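Local coordinates for protein type-2Aa cytolytic delta-endotoxin (Bacillus thuringiensis serovar kyushuensis, PDB 1CBY) that kills dipteran larvae by forming pores in the epithelial cell membrane of the insect midgut, at residues 45-50 with 170-175; 188-193 with 216-221; 194-199 with 210-215; 105-110 with 203-208. All coordinates share one frame; numbering follows the deposited sequence.

In the fold
From the N terminus, the first segment met is 45-50, whose strand part pairs with 170-175 and closes interaction 1. Residues 105-110 lie inside that loop but reach out of it to 203-208, so interactions 1 and 4 cross. The chain then passes through 188-193 and 194-199, rounds a loop and returns along 210-215 and 216-221. Interaction 3 is thus nested inside interaction 2, and interaction 4 crosses both. Interactions 1 and 2 meet through neighbouring strands 165-175 and 183-195. Together, interactions 1 to 3 tie four strands of one sheet. Interaction 4 joins the start of helix 107-122 to the loop between two of them.

Interaction 1. Residues 45-50 with 170-175; sequences TVFYVQ and NILFSI
Val46 bonds strand 170-175 through both its N and its O. Its N donates to Leu172 O at 2.9 Å, and its O accepts from Ser174 N at 3.0 Å. Tyr48 N then donates to Ser174 O over 2.8 Å, almost straight at 177°. The two strands run parallel in this ladder, and residues in register send their side chains to the same face. On one face Thr45 CG2 lies beside Leu172 CD2. The same CD2 also reaches the edge of the Phe47 ring, 4.0 Å from CE1, while Ser174 CB lies obliquely beside CD1 and CE1 of that ring. On the other face Val46 CB packs on Phe173 CD1 at 3.8 Å. Tyr48 and Ile175 lie side by side, their exact spacing doubtful; Tyr48 OH bonds to Ser128 OG. Farther out, helix 54-63 packs on Phe47 and Leu172, and helix 129-141 on Val46 and Phe173. Residues 45-48 also form a parallel ladder with a strand of the second subunit. Buried peptide groups are therefore paired within an apolar setting, and the sheet continues across the dimer of the protoxin.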
loop_
_atom_site.group_PDB
_atom_site.type_symbol
_atom_site.label_atom_id
_atom_site.label_comp_id
_atom_site.label_asym_id
_atom_site.label_seq_id
_atom_site.Cartn_x
_atom_site.Cartn_y
_atom_site.Cartn_z
ATOM N N THR A 45 4.813 5.886 3.887
ATOM C CA THR A 45 3.703 6.303 4.721
ATOM C C THR A 45 2.474 5.388 4.780
ATOM O O THR A 45 2.001 4.886 3.756
ATOM C CB THR A 45 3.286 7.715 4.309
ATOM O OG1 THR A 45 4.461 8.516 4.138
ATOM C CG2 THR A 45 2.434 8.349 5.371
ATOM N N VAL A 46 1.972 5.175 5.996
ATOM C CA VAL A 46 0.786 4.355 6.236
ATOM C C VAL A 46 -0.165 5.187 7.093
ATOM O O VAL A 46 0.174 5.573 8.215
ATOM C CB VAL A 46 1.139 3.034 6.968
ATOM C CG1 VAL A 46 -0.124 2.268 7.329
ATOM C CG2 VAL A 46 2.020 2.166 6.089
ATOM N N PHE A 47 -1.334 5.498 6.537
ATOM C CA PHE A 47 -2.353 6.305 7.214
ATOM C C PHE A 47 -3.631 5.529 7.511
ATOM O O PHE A 47 -4.274 5.007 6.597
ATOM C CB PHE A 47 -2.755 7.508 6.347
ATOM C CG PHE A 47 -1.803 8.678 6.403
ATOM C CD1 PHE A 47 -0.635 8.627 7.151
ATOM C CD2 PHE A 47 -2.090 9.842 5.693
ATOM C CE1 PHE A 47 0.228 9.715 7.191
ATOM C CE2 PHE A 47 -1.234 10.932 5.728
ATOM C CZ PHE A 47 -0.074 10.868 6.477
ATOM N N TYR A 48 -4.011 5.487 8.783
ATOM C CA TYR A 48 -5.250 4.840 9.216
ATOM C C TYR A 48 -5.961 5.954 9.977
ATOM O O TYR A 48 -5.832 6.070 11.198
ATOM C CB TYR A 48 -4.965 3.649 10.141
ATOM C CG TYR A 48 -6.204 2.861 10.522
ATOM C CD1 TYR A 48 -7.053 3.302 11.536
ATOM C CD2 TYR A 48 -6.534 1.682 9.860
ATOM C CE1 TYR A 48 -8.198 2.591 11.884
ATOM C CE2 TYR A 48 -7.681 0.962 10.200
ATOM C CZ TYR A 48 -8.507 1.424 11.214
ATOM O OH TYR A 48 -9.640 0.720 11.560
ATOM N N VAL A 49 -6.660 6.811 9.242
ATOM C CA VAL A 49 -7.345 7.955 9.834
ATOM C C VAL A 49 -8.642 8.259 9.086
ATOM O O VAL A 49 -8.973 7.598 8.101
ATOM C CB VAL A 49 -6.449 9.232 9.760
ATOM C CG1 VAL A 49 -5.113 9.011 10.473
ATOM C CG2 VAL A 49 -6.207 9.626 8.302
ATOM N N GLN A 50 -9.368 9.269 9.556
ATOM C CA GLN A 50 -10.609 9.696 8.918
ATOM C C GLN A 50 -10.283 10.856 7.971
ATOM O O GLN A 50 -9.346 11.618 8.210
ATOM C CB GLN A 50 -11.626 10.116 9.978
ATOM C CG GLN A 50 -12.136 8.946 10.807
ATOM C CD GLN A 50 -13.042 9.378 11.939
ATOM O OE1 GLN A 50 -12.829 9.008 13.091
ATOM N NE2 GLN A 50 -14.058 10.165 11.620
ATOM N N ASN A 170 12.882 3.846 6.035
ATOM C CA ASN A 170 12.073 4.785 6.800
ATOM C C ASN A 170 10.594 4.530 6.581
ATOM O O ASN A 170 10.128 4.436 5.439
ATOM C CB ASN A 170 12.410 6.220 6.407
ATOM C CG ASN A 170 13.897 6.515 6.486
ATOM O OD1 ASN A 170 14.577 6.099 7.428
ATOM N ND2 ASN A 170 14.409 7.229 5.491
ATOM N N ILE A 171 9.860 4.465 7.687
ATOM C CA ILE A 171 8.422 4.204 7.703
ATOM C C ILE A 171 7.760 5.228 8.624
ATOM O O ILE A 171 8.391 5.719 9.561
ATOM C CB ILE A 171 8.129 2.792 8.289
ATOM C CG1 ILE A 171 8.792 1.707 7.444
ATOM C CG2 ILE A 171 6.632 2.537 8.363
ATOM C CD1 ILE A 171 8.759 0.335 8.083
ATOM N N LEU A 172 6.512 5.582 8.336
ATOM C CA LEU A 172 5.784 6.511 9.190
ATOM C C LEU A 172 4.347 6.050 9.286
ATOM O O LEU A 172 3.660 5.913 8.271
ATOM C CB LEU A 172 5.833 7.950 8.667
ATOM C CG LEU A 172 5.120 8.945 9.597
ATOM C CD1 LEU A 172 6.048 10.071 10.012
ATOM C CD2 LEU A 172 3.861 9.492 8.939
ATOM N N PHE A 173 3.917 5.769 10.510
ATOM C CA PHE A 173 2.558 5.325 10.771
ATOM C C PHE A 173 1.795 6.513 11.343
ATOM O O PHE A 173 2.336 7.290 12.134
ATOM C CB PHE A 173 2.546 4.196 11.811
ATOM C CG PHE A 173 3.173 2.908 11.344
ATOM C CD1 PHE A 173 2.558 2.126 10.378
ATOM C CD2 PHE A 173 4.362 2.455 11.905
ATOM C CE1 PHE A 173 3.120 0.907 9.976
ATOM C CE2 PHE A 173 4.930 1.239 11.511
ATOM C CZ PHE A 173 4.307 0.466 10.544
ATOM N N SER A 174 0.545 6.661 10.936
ATOM C CA SER A 174 -0.307 7.725 11.443
ATOM C C SER A 174 -1.661 7.052 11.692
ATOM O O SER A 174 -2.326 6.595 10.753
ATOM C CB SER A 174 -0.418 8.847 10.417
ATOM O OG SER A 174 -0.998 10.003 10.981
ATOM N N ILE A 175 -2.038 6.947 12.964
ATOM C CA ILE A 175 -3.276 6.278 13.357
ATOM C C ILE A 175 -4.248 7.151 14.156
ATOM O O ILE A 175 -3.857 7.845 15.096
ATOM C CB ILE A 175 -2.946 4.954 14.114
ATOM C CG1 ILE A 175 -4.145 4.452 14.915
ATOM C CG2 ILE A 175 -1.707 5.126 14.980
ATOM C CD1 ILE A 175 -5.244 3.885 14.074
#

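Interaction 2. Residues 188-193 with 216-221; sequences PLAFEV and KMKALT
The Phe191 ring meets strand 216-221 with its edge toward Lys216 O. Leu189 CD1, from the ring's own strand, lies over one face, offset toward the rim. Met217 SD makes a Met-aromatic contact, 4.6 Å from the centroid of the Phe191 ring. The sulfur stands oblique, 62° off the ring normal. Met217 CG is anti to its backbone N (chi1 -169°), which carries the chain alongside the Phe191 ring. Leu189 CD1 touches Met217 CG. Leu189 CD1 also lies 3.7 Å from Ala219 CB. The carboxylate of Glu192 works on the opposite face of the sheet. Its OE2 takes Lys218 NZ at 2.7 Å on the anti lone pair, forming a salt bridge. Lys218 reaches it by a bend at chi3 (-72°). The same NZ also donates to Phe75 O, so two acceptors hold this buried ammonium. Backbone bonds join the antiparallel strands in two hydrogen-bonded pairs. Ala190 N meets Lys218 O at 3.0 Å, with the return bond from Lys218 N to Ala190 O. Glu192 and Lys216 bond the same way. Strands 165-175 and 90-102 flank the pair within the sheet. Helix 107-122 packs on the face of Leu189, Phe191 and Met217 through Ile118, Leu114 and Ile117. Phe75 packs on Ala190 and Pro188.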
loop_
_atom_site.group_PDB
_atom_site.type_symbol
_atom_site.label_atom_id
_atom_site.label_comp_id
_atom_site.label_asym_id
_atom_site.label_seq_id
_atom_site.Cartn_x
_atom_site.Cartn_y
_atom_site.Cartn_z
ATOM N N PRO A 188 7.110 7.809 13.714
ATOM C CA PRO A 188 8.215 7.842 12.749
ATOM C C PRO A 188 9.108 6.662 13.107
ATOM O O PRO A 188 9.677 6.621 14.200
ATOM C CB PRO A 188 8.914 9.165 13.080
ATOM C CG PRO A 188 7.815 10.007 13.595
ATOM C CD PRO A 188 7.098 9.042 14.512
ATOM N N LEU A 189 9.209 5.698 12.203
ATOM C CA LEU A 189 10.005 4.497 12.430
ATOM C C LEU A 189 11.107 4.324 11.385
ATOM O O LEU A 189 10.844 4.365 10.185
ATOM C CB LEU A 189 9.081 3.277 12.400
ATOM C CG LEU A 189 9.693 1.886 12.522
ATOM C CD1 LEU A 189 10.193 1.667 13.940
ATOM C CD2 LEU A 189 8.645 0.849 12.158
ATOM N N ALA A 190 12.335 4.101 11.834
ATOM C CA ALA A 190 13.447 3.910 10.912
ATOM C C ALA A 190 14.311 2.741 11.348
ATOM O O ALA A 190 14.717 2.646 12.508
ATOM C CB ALA A 190 14.281 5.171 10.820
ATOM N N PHE A 191 14.562 1.835 10.416
ATOM C CA PHE A 191 15.377 0.663 10.676
ATOM C C PHE A 191 16.727 0.780 9.982
ATOM O O PHE A 191 16.805 1.199 8.826
ATOM C CB PHE A 191 14.698 -0.595 10.122
ATOM C CG PHE A 191 13.502 -1.052 10.900
ATOM C CD1 PHE A 191 13.642 -1.535 12.199
ATOM C CD2 PHE A 191 12.242 -1.061 10.314
ATOM C CE1 PHE A 191 12.541 -2.025 12.900
ATOM C CE2 PHE A 191 11.135 -1.549 11.007
ATOM C CZ PHE A 191 11.288 -2.033 12.303
ATOM N N GLU A 192 17.789 0.422 10.690
ATOM C CA GLU A 192 19.123 0.404 10.108
ATOM C C GLU A 192 19.402 -1.089 10.030
ATOM O O GLU A 192 19.635 -1.733 11.052
ATOM C CB GLU A 192 20.139 1.088 11.016
ATOM C CG GLU A 192 19.951 2.592 11.132
ATOM C CD GLU A 192 21.115 3.282 11.827
ATOM O OE1 GLU A 192 22.145 2.619 12.087
ATOM O OE2 GLU A 192 21.004 4.496 12.106
ATOM N N VAL A 193 19.291 -1.649 8.833
ATOM C CA VAL A 193 19.487 -3.081 8.620
ATOM C C VAL A 193 20.848 -3.459 8.032
ATOM O O VAL A 193 21.374 -2.770 7.158
ATOM C CB VAL A 193 18.378 -3.633 7.695
ATOM C CG1 VAL A 193 18.479 -5.154 7.569
ATOM C CG2 VAL A 193 17.016 -3.213 8.211
ATOM N N LYS A 216 18.870 -2.121 13.897
ATOM C CA LYS A 216 18.746 -1.060 14.879
ATOM C C LYS A 216 17.433 -0.368 14.557
ATOM O O LYS A 216 17.075 -0.223 13.385
ATOM C CB LYS A 216 19.911 -0.075 14.805
ATOM C CG LYS A 216 19.771 1.049 15.817
ATOM C CD LYS A 216 21.068 1.766 16.076
ATOM C CE LYS A 216 20.857 2.822 17.135
ATOM N NZ LYS A 216 22.115 3.542 17.442
ATOM N N MET A 217 16.707 0.037 15.591
ATOM C CA MET A 217 15.416 0.680 15.408
ATOM C C MET A 217 15.373 2.031 16.110
ATOM O O MET A 217 15.853 2.172 17.239
ATOM C CB MET A 217 14.323 -0.243 15.958
ATOM C CG MET A 217 12.902 0.154 15.619
ATOM S SD MET A 217 11.695 -1.084 16.164
ATOM C CE MET A 217 10.597 -0.074 17.131
ATOM N N LYS A 218 14.841 3.033 15.420
ATOM C CA LYS A 218 14.716 4.384 15.967
ATOM C C LYS A 218 13.260 4.772 15.785
ATOM O O LYS A 218 12.767 4.844 14.657
ATOM C CB LYS A 218 15.636 5.352 15.218
ATOM C CG LYS A 218 17.113 5.095 15.470
ATOM C CD LYS A 218 18.000 5.826 14.474
ATOM C CE LYS A 218 17.920 5.188 13.096
ATOM N NZ LYS A 218 18.720 5.931 12.084
ATOM N N ALA A 219 12.565 4.981 16.898
ATOM C CA ALA A 219 11.148 5.310 16.856
ATOM C C ALA A 219 10.675 6.098 18.064
ATOM O O ALA A 219 11.284 6.061 19.138
ATOM C CB ALA A 219 10.331 4.033 16.746
ATOM N N LEU A 220 9.576 6.815 17.872
ATOM C CA LEU A 220 8.970 7.592 18.934
ATOM C C LEU A 220 7.511 7.781 18.563
ATOM O O LEU A 220 7.181 7.923 17.383
ATOM C CB LEU A 220 9.655 8.949 19.107
ATOM C CG LEU A 220 9.350 10.093 18.141
ATOM C CD1 LEU A 220 9.818 11.391 18.757
ATOM C CD2 LEU A 220 10.025 9.860 16.804
ATOM N N THR A 221 6.635 7.692 19.558
ATOM C CA THR A 221 5.211 7.874 19.330
ATOM C C THR A 221 4.800 9.214 19.906
ATOM O O THR A 221 5.090 9.523 21.063
ATOM C CB THR A 221 4.384 6.764 19.983
ATOM O OG1 THR A 221 4.947 5.490 19.640
ATOM C CG2 THR A 221 2.950 6.828 19.488
#

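Interaction 3. Residues 194-199 with 210-215; sequences SVDVEK and SARYEV
Ser194 and Glu214 exchange both backbone bonds as an antiparallel hydrogen-bonded pair. Ser194 N donates to Glu214 O at 2.9 Å, and Glu214 N donates to Ser194 O at 3.1 Å. Two residues on, the pairing changes. Asp196 N makes only a weak bond to Arg212 O, at 3.3 Å. Arg212 N is taken instead by a side chain, 2.9 Å from Asp196 OD1. This donor comes from above the carboxylate, 53° out of its plane. Asp196 CG sits between its backbone N and carbonyl carbon (chi1 68°), and the turn brings the carboxylate over the neighbouring strand. Within this contact Asp196 is met by the Arg212 peptide N; the guanidinium leads away. Ser194 OG is satisfied by Asn164 ND2; Glu214 OE2 bonds Ser99 OG in one of two conformers. Between the polar pairs, Val195 CG1 stands over one face of the Tyr213 ring, 4.2 Å from its centroid, a CH-pi contact. CG1 also packs on Ala211 CB at 3.7 Å. Beyond the ring lie Phe205, Ile107 and Met110. The arrangement is the end of an antiparallel strand pair, where strand 183-195 leaves the sheet and a side-chain carboxylate takes over from a backbone carbonyl.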
loop_
_atom_site.group_PDB
_atom_site.type_symbol
_atom_site.label_atom_id
_atom_site.label_comp_id
_atom_site.label_asym_id
_atom_site.label_seq_id
_atom_site.Cartn_x
_atom_site.Cartn_y
_atom_site.Cartn_z
ATOM N N SER A 194 21.394 -4.572 8.505
ATOM C CA SER A 194 22.669 -5.095 8.034
ATOM C C SER A 194 22.498 -6.614 7.939
ATOM O O SER A 194 21.979 -7.240 8.872
ATOM C CB SER A 194 23.785 -4.734 9.018
ATOM O OG SER A 194 25.039 -5.258 8.612
ATOM N N VAL A 195 22.878 -7.188 6.798
ATOM C CA VAL A 195 22.749 -8.626 6.569
ATOM C C VAL A 195 24.073 -9.221 6.099
ATOM O O VAL A 195 24.787 -8.614 5.300
ATOM C CB VAL A 195 21.690 -8.944 5.487
ATOM C CG1 VAL A 195 21.253 -10.391 5.597
ATOM C CG2 VAL A 195 20.501 -8.019 5.604
ATOM N N ASP A 196 24.367 -10.437 6.544
ATOM C CA ASP A 196 25.604 -11.110 6.170
ATOM C C ASP A 196 25.581 -11.746 4.778
ATOM O O ASP A 196 26.166 -12.808 4.575
ATOM C CB ASP A 196 25.975 -12.166 7.223
ATOM C CG ASP A 196 25.005 -13.343 7.254
ATOM O OD1 ASP A 196 23.794 -13.141 7.016
ATOM O OD2 ASP A 196 25.457 -14.476 7.523
ATOM N N VAL A 197 24.897 -11.121 3.825
ATOM C CA VAL A 197 24.840 -11.658 2.464
ATOM C C VAL A 197 24.923 -10.551 1.418
ATOM O O VAL A 197 24.945 -9.368 1.756
ATOM C CB VAL A 197 23.571 -12.533 2.200
ATOM C CG1 VAL A 197 23.595 -13.790 3.050
ATOM C CG2 VAL A 197 22.312 -11.748 2.461
ATOM N N GLU A 198 24.998 -10.951 0.153
ATOM C CA GLU A 198 25.088 -10.011 -0.956
ATOM C C GLU A 198 23.714 -9.579 -1.456
ATOM O O GLU A 198 22.796 -10.396 -1.573
ATOM C CB GLU A 198 25.912 -10.612 -2.103
ATOM C CG GLU A 198 25.387 -11.943 -2.636
ATOM C CD GLU A 198 26.274 -12.540 -3.712
ATOM O OE1 GLU A 198 27.475 -12.750 -3.441
ATOM O OE2 GLU A 198 25.770 -12.810 -4.823
ATOM N N LYS A 199 23.607 -8.304 -1.815
ATOM C CA LYS A 199 22.369 -7.705 -2.302
ATOM C C LYS A 199 21.541 -8.522 -3.300
ATOM O O LYS A 199 20.315 -8.512 -3.226
ATOM C CB LYS A 199 22.650 -6.300 -2.852
ATOM C CG LYS A 199 21.430 -5.593 -3.425
ATOM C CD LYS A 199 21.703 -4.133 -3.724
ATOM C CE LYS A 199 20.876 -3.677 -4.916
ATOM N NZ LYS A 199 20.910 -2.204 -5.132
ATOM N N SER A 210 16.529 -17.211 6.153
ATOM C CA SER A 210 17.294 -16.941 7.358
ATOM C C SER A 210 18.608 -16.251 7.004
ATOM O O SER A 210 19.121 -16.404 5.892
ATOM C CB SER A 210 17.595 -18.254 8.086
ATOM O OG SER A 210 16.421 -19.028 8.265
ATOM N N ALA A 211 19.153 -15.501 7.954
ATOM C CA ALA A 211 20.416 -14.802 7.759
ATOM C C ALA A 211 20.793 -14.121 9.064
ATOM O O ALA A 211 19.936 -13.892 9.920
ATOM C CB ALA A 211 20.289 -13.768 6.641
ATOM N N ARG A 212 22.088 -13.886 9.250
ATOM C CA ARG A 212 22.585 -13.209 10.442
ATOM C C ARG A 212 22.193 -11.748 10.255
ATOM O O ARG A 212 22.625 -11.098 9.300
ATOM C CB ARG A 212 24.106 -13.377 10.545
ATOM C CG ARG A 212 24.839 -12.374 11.428
ATOM C CD ARG A 212 24.616 -12.594 12.911
ATOM N NE ARG A 212 25.547 -11.783 13.695
ATOM C CZ ARG A 212 25.475 -11.600 15.011
ATOM N NH1 ARG A 212 24.509 -12.166 15.720
ATOM N NH2 ARG A 212 26.376 -10.843 15.621
ATOM N N TYR A 213 21.293 -11.279 11.111
ATOM C CA TYR A 213 20.795 -9.917 11.056
ATOM C C TYR A 213 21.238 -9.024 12.199
ATOM O O TYR A 213 21.410 -9.465 13.341
ATOM C CB TYR A 213 19.266 -9.915 11.030
ATOM C CG TYR A 213 18.658 -10.034 9.658
ATOM C CD1 TYR A 213 18.402 -8.900 8.890
ATOM C CD2 TYR A 213 18.319 -11.276 9.128
ATOM C CE1 TYR A 213 17.825 -9.000 7.627
ATOM C CE2 TYR A 213 17.740 -11.385 7.864
ATOM C CZ TYR A 213 17.501 -10.241 7.122
ATOM O OH TYR A 213 16.973 -10.344 5.860
ATOM N N GLU A 214 21.425 -7.755 11.856
ATOM C CA GLU A 214 21.776 -6.703 12.797
ATOM C C GLU A 214 20.741 -5.644 12.439
ATOM O O GLU A 214 20.712 -5.151 11.307
ATOM C CB GLU A 214 23.198 -6.188 12.563
ATOM C CG GLU A 214 23.569 -4.957 13.394
ATOM C CD GLU A 214 23.356 -5.150 14.889
ATOM O OE1 GLU A 214 24.250 -5.713 15.553
ATOM O OE2 GLU A 214 22.298 -4.723 15.399
ATOM N N VAL A 215 19.840 -5.361 13.369
ATOM C CA VAL A 215 18.788 -4.398 13.116
ATOM C C VAL A 215 18.696 -3.390 14.236
ATOM O O VAL A 215 18.508 -3.759 15.394
ATOM C CB VAL A 215 17.404 -5.099 12.979
ATOM C CG1 VAL A 215 16.292 -4.066 12.819
ATOM C CG2 VAL A 215 17.404 -6.061 11.799
#

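Interaction 4. Residues 105-110 with 203-208; sequences VEISVM and LFFTIK
Ser108 N donates to Ile207 O at 2.9 Å, a weak bond bent to 129°. Ser108 CB lies against the same carbonyl and against Ile207 CG2, so the serine meets both backbone and branch of the loop residue. Its OG sits between the backbone N and carbonyl carbon (chi1 58°), which lets it reach back to Glu106. There it makes a weak bond to OE2, 2.9 Å long. The Glu106 chain is extended, and its CG passes alongside Lys208 O at 3.8 Å. Ile107 fills the apolar side. Its CD1 reaches Phe205 CD2 at 3.9 Å, the two side chains crossing at about a right angle. Ile107 CG2 approaches Ile207 CD1 more loosely, at 4.2 Å. A backbone bond between Ile107 and Asp209 ties the helix start to the approach of strand 210-225. Ile207 packs on Asn145, and Lys208 on Phe204, both of the second subunit. Glu106 holds the N-cap position, and Met110 N to Glu106 O opens the helical bonding. Ser108 N belongs to the first turn, where N-H groups lack helical acceptors. The contact is a helix N-terminus at which a loop carbonyl, distant in sequence, weakly takes up one such N-H.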
loop_
_atom_site.group_PDB
_atom_site.type_symbol
_atom_site.label_atom_id
_atom_site.label_comp_id
_atom_site.label_asym_id
_atom_site.label_seq_id
_atom_site.Cartn_x
_atom_site.Cartn_y
_atom_site.Cartn_z
ATOM N N VAL A 105 18.435 -15.299 12.055
ATOM C CA VAL A 105 17.006 -15.522 12.221
ATOM C C VAL A 105 16.283 -15.707 10.912
ATOM O O VAL A 105 16.769 -15.313 9.848
ATOM C CB VAL A 105 16.291 -14.345 12.922
ATOM C CG1 VAL A 105 16.016 -14.680 14.359
ATOM C CG2 VAL A 105 17.091 -13.067 12.798
ATOM N N GLU A 106 15.115 -16.327 11.015
ATOM C CA GLU A 106 14.233 -16.552 9.884
ATOM C C GLU A 106 13.401 -15.275 9.874
ATOM O O GLU A 106 12.894 -14.860 10.922
ATOM C CB GLU A 106 13.339 -17.764 10.150
ATOM C CG GLU A 106 12.432 -18.138 8.989
ATOM C CD GLU A 106 11.606 -19.380 9.265
ATOM O OE1 GLU A 106 12.062 -20.247 10.042
ATOM O OE2 GLU A 106 10.500 -19.494 8.698
ATOM N N ILE A 107 13.283 -14.638 8.716
ATOM C CA ILE A 107 12.537 -13.390 8.602
ATOM C C ILE A 107 11.148 -13.456 9.235
ATOM O O ILE A 107 10.725 -12.502 9.893
ATOM C CB ILE A 107 12.461 -12.904 7.134
ATOM C CG1 ILE A 107 13.883 -12.675 6.598
ATOM C CG2 ILE A 107 11.650 -11.613 7.037
ATOM C CD1 ILE A 107 13.951 -12.354 5.126
ATOM N N SER A 108 10.463 -14.587 9.088
ATOM C CA SER A 108 9.132 -14.736 9.675
ATOM C C SER A 108 9.160 -14.423 11.170
ATOM O O SER A 108 8.425 -13.559 11.651
ATOM C CB SER A 108 8.608 -16.158 9.462
ATOM O OG SER A 108 9.490 -17.113 10.026
ATOM N N VAL A 109 10.062 -15.080 11.885
ATOM C CA VAL A 109 10.185 -14.889 13.322
ATOM C C VAL A 109 10.529 -13.453 13.686
ATOM O O VAL A 109 9.991 -12.907 14.656
ATOM C CB VAL A 109 11.253 -15.824 13.926
ATOM C CG1 VAL A 109 11.203 -15.756 15.442
ATOM C CG2 VAL A 109 11.038 -17.255 13.449
ATOM N N MET A 110 11.410 -12.836 12.904
ATOM C CA MET A 110 11.835 -11.458 13.155
ATOM C C MET A 110 10.687 -10.462 13.064
ATOM O O MET A 110 10.586 -9.549 13.885
ATOM C CB MET A 110 12.964 -11.060 12.202
ATOM C CG MET A 110 13.454 -9.632 12.369
ATOM S SD MET A 110 15.049 -9.374 11.576
ATOM C CE MET A 110 14.670 -9.809 9.898
ATOM N N LEU A 203 17.703 -9.169 -2.290
ATOM C CA LEU A 203 16.606 -8.696 -3.133
ATOM C C LEU A 203 15.504 -9.730 -3.355
ATOM O O LEU A 203 14.348 -9.367 -3.593
ATOM C CB LEU A 203 17.136 -8.229 -4.494
ATOM C CG LEU A 203 18.008 -6.975 -4.571
ATOM C CD1 LEU A 203 18.450 -6.764 -6.015
ATOM C CD2 LEU A 203 17.245 -5.762 -4.063
ATOM N N PHE A 204 15.860 -11.010 -3.294
ATOM C CA PHE A 204 14.889 -12.074 -3.508
ATOM C C PHE A 204 14.593 -12.921 -2.273
ATOM O O PHE A 204 14.198 -14.082 -2.376
ATOM C CB PHE A 204 15.304 -12.933 -4.701
ATOM C CG PHE A 204 15.314 -12.179 -5.996
ATOM C CD1 PHE A 204 14.148 -12.036 -6.738
ATOM C CD2 PHE A 204 16.474 -11.552 -6.441
ATOM C CE1 PHE A 204 14.131 -11.275 -7.903
ATOM C CE2 PHE A 204 16.470 -10.790 -7.603
ATOM C CZ PHE A 204 15.295 -10.651 -8.336
ATOM N N PHE A 205 14.761 -12.306 -1.107
ATOM C CA PHE A 205 14.489 -12.947 0.169
ATOM C C PHE A 205 12.983 -13.116 0.393
ATOM O O PHE A 205 12.180 -12.256 0.020
ATOM C CB PHE A 205 15.061 -12.096 1.299
ATOM C CG PHE A 205 16.426 -12.512 1.744
ATOM C CD1 PHE A 205 17.098 -13.555 1.109
ATOM C CD2 PHE A 205 17.028 -11.884 2.831
ATOM C CE1 PHE A 205 18.354 -13.969 1.552
ATOM C CE2 PHE A 205 18.281 -12.289 3.282
ATOM C CZ PHE A 205 18.945 -13.335 2.643
ATOM N N THR A 206 12.606 -14.216 1.028
ATOM C CA THR A 206 11.208 -14.496 1.329
ATOM C C THR A 206 11.041 -14.624 2.848
ATOM O O THR A 206 12.025 -14.695 3.585
ATOM C CB THR A 206 10.731 -15.794 0.642
ATOM O OG1 THR A 206 11.506 -16.902 1.112
ATOM C CG2 THR A 206 10.875 -15.687 -0.868
ATOM N N ILE A 207 9.794 -14.642 3.309
ATOM C CA ILE A 207 9.474 -14.763 4.732
ATOM C C ILE A 207 10.149 -15.975 5.388
ATOM O O ILE A 207 10.458 -15.957 6.588
ATOM C CB ILE A 207 7.931 -14.843 4.920
ATOM C CG1 ILE A 207 7.300 -13.466 4.707
ATOM C CG2 ILE A 207 7.564 -15.357 6.295
ATOM C CD1 ILE A 207 7.716 -12.438 5.740
ATOM N N LYS A 208 10.420 -16.998 4.584
ATOM C CA LYS A 208 11.031 -18.230 5.067
ATOM C C LYS A 208 12.560 -18.243 5.094
ATOM O O LYS A 208 13.163 -19.252 5.464
ATOM C CB LYS A 208 10.557 -19.404 4.212
ATOM C CG LYS A 208 9.050 -19.523 4.060
ATOM C CD LYS A 208 8.710 -20.713 3.172
ATOM C CE LYS A 208 7.215 -20.883 2.988
ATOM N NZ LYS A 208 6.911 -22.108 2.195
#